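Local coordinates for protein secretion chaperonin CsaA (Picrophilus torridus, PDB 5ZDI), which probably binds tRNA through an OB-type domain and belongs to the CsaA family of secretion chaperones, at residues A86-D90 / G91-L95. Residues are numbered along the deposited sequence; the frame is centred on the assembly and turned at random.
Sequences AITGD and GVKLL
Ala86 and Lys93 form a hydrogen-bonded antiparallel pair, joined by Ala86 N to Lys93 O (2.9 Å) and Lys93 N to Ala86 O (3.0 Å). Ile87 and Val92 follow as the non-hydrogen-bonded pair, with Val92 CA making a CA-H...O contact to Ala86 O. A type I turn from Thr88 to Gly91 closes this β-hairpin; Thr88 N donates to Gly91 O, and the return bond from Gly91 N to Thr88 O is weak. At phi 81° a side chain on Gly91 would clash with Asp90 O. Thr88 OG1, lying between its own N and carbonyl carbon (chi1 78°), points into the turn: it accepts from Asp90 N (2.9 Å), which makes an ST turn, and donates to Gly91 O in its carbonyl plane, on a lone pair. A valine in place of Thr88 would probably leave Asp90 N without this acceptor and Gly91 O with one grip fewer. Lys93 CG rests against Thr88 CG2 (3.8 Å); the bend at chi2 (-75°) then carries the chain toward the turn, where NZ makes a salt bridge to Asp90 OD2 (3.0 Å) from above the carboxylate plane. The hairpin joins strands 77-88 and 91-97 of the OB-type sheet. Leu94 packs on Val83 and Ile63, while Leu95 pairs with a strand of the second subunit, continuing the sheet across the dimer.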
loop_
_atom_site.group_PDB
_atom_site.type_symbol
_atom_site.label_atom_id
_atom_site.label_comp_id
_atom_site.label_asym_id
_atom_site.label_seq_id
_atom_site.Cartn_x
_atom_site.Cartn_y
_atom_site.Cartn_z
ATOM N N ALA A 86 6.947 1.946 -3.702
ATOM C CA ALA A 86 7.198 3.354 -3.873
ATOM C C ALA A 86 8.362 3.559 -4.827
ATOM O O ALA A 86 9.367 2.890 -4.752
ATOM C CB ALA A 86 7.473 3.980 -2.555
ATOM N N ILE A 87 8.236 4.545 -5.697
ATOM C CA ILE A 87 9.370 4.938 -6.597
ATOM C C ILE A 87 10.180 5.976 -5.894
ATOM O O ILE A 87 9.692 7.068 -5.560
ATOM C CB ILE A 87 8.792 5.553 -7.886
ATOM C CG1 ILE A 87 7.844 4.518 -8.580
ATOM C CG2 ILE A 87 9.893 6.004 -8.817
ATOM C CD1 ILE A 87 7.098 5.040 -9.770
ATOM N N THR A 88 11.377 5.599 -5.550
ATOM C CA THR A 88 12.188 6.445 -4.676
ATOM C C THR A 88 13.469 6.800 -5.406
ATOM O O THR A 88 13.800 6.200 -6.415
ATOM C CB THR A 88 12.584 5.779 -3.357
ATOM O OG1 THR A 88 13.676 4.863 -3.574
ATOM C CG2 THR A 88 11.349 5.085 -2.715
ATOM N N GLY A 89 14.233 7.683 -4.779
ATOM C CA GLY A 89 15.566 8.036 -5.288
ATOM C C GLY A 89 16.555 6.872 -5.236
ATOM O O GLY A 89 17.568 6.902 -5.936
ATOM N N ASP A 90 16.260 5.837 -4.445
ATOM C CA ASP A 90 17.088 4.607 -4.351
ATOM C C ASP A 90 16.384 3.358 -5.027
ATOM O O ASP A 90 16.603 2.233 -4.605
ATOM C CB ASP A 90 17.434 4.417 -2.852
ATOM C CG ASP A 90 18.502 3.310 -2.569
ATOM O OD1 ASP A 90 19.468 3.218 -3.373
ATOM O OD2 ASP A 90 18.380 2.537 -1.538
ATOM N N GLY A 91 15.609 3.558 -6.109
ATOM C CA GLY A 91 14.806 2.512 -6.690
ATOM C C GLY A 91 13.444 2.226 -5.998
ATOM O O GLY A 91 13.003 2.946 -5.083
ATOM N N VAL A 92 12.825 1.174 -6.479
ATOM C CA VAL A 92 11.539 0.750 -6.006
ATOM C C VAL A 92 11.712 0.149 -4.603
ATOM O O VAL A 92 12.456 -0.773 -4.414
ATOM C CB VAL A 92 10.905 -0.233 -6.962
ATOM C CG1 VAL A 92 9.566 -0.773 -6.421
ATOM C CG2 VAL A 92 10.630 0.442 -8.329
ATOM N N LYS A 93 10.895 0.617 -3.648
ATOM C CA LYS A 93 10.919 0.099 -2.286
ATOM C C LYS A 93 9.529 -0.468 -2.017
ATOM O O LYS A 93 8.526 0.269 -1.958
ATOM C CB LYS A 93 11.225 1.207 -1.315
ATOM C CG LYS A 93 12.615 1.775 -1.486
ATOM C CD LYS A 93 13.714 0.834 -0.924
ATOM C CE LYS A 93 15.056 1.529 -1.052
ATOM N NZ LYS A 93 16.160 0.710 -0.597
ATOM N N LEU A 94 9.484 -1.770 -1.825
ATOM C CA LEU A 94 8.217 -2.461 -1.538
ATOM C C LEU A 94 7.472 -1.875 -0.349
ATOM O O LEU A 94 8.066 -1.523 0.694
ATOM C CB LEU A 94 8.410 -3.953 -1.271
ATOM C CG LEU A 94 8.938 -4.698 -2.522
ATOM C CD1 LEU A 94 9.422 -6.084 -2.100
ATOM C CD2 LEU A 94 7.871 -4.708 -3.643
ATOM N N LEU A 95 6.155 -1.971 -0.441
ATOM C CA LEU A 95 5.258 -1.785 0.666
ATOM C C LEU A 95 5.132 -3.064 1.466
ATOM O O LEU A 95 5.085 -4.188 0.857
ATOM C CB LEU A 95 3.873 -1.397 0.160
ATOM C CG LEU A 95 3.742 -0.183 -0.700
ATOM C CD1 LEU A 95 2.277 0.280 -0.759
ATOM C CD2 LEU A 95 4.585 0.966 -0.318
#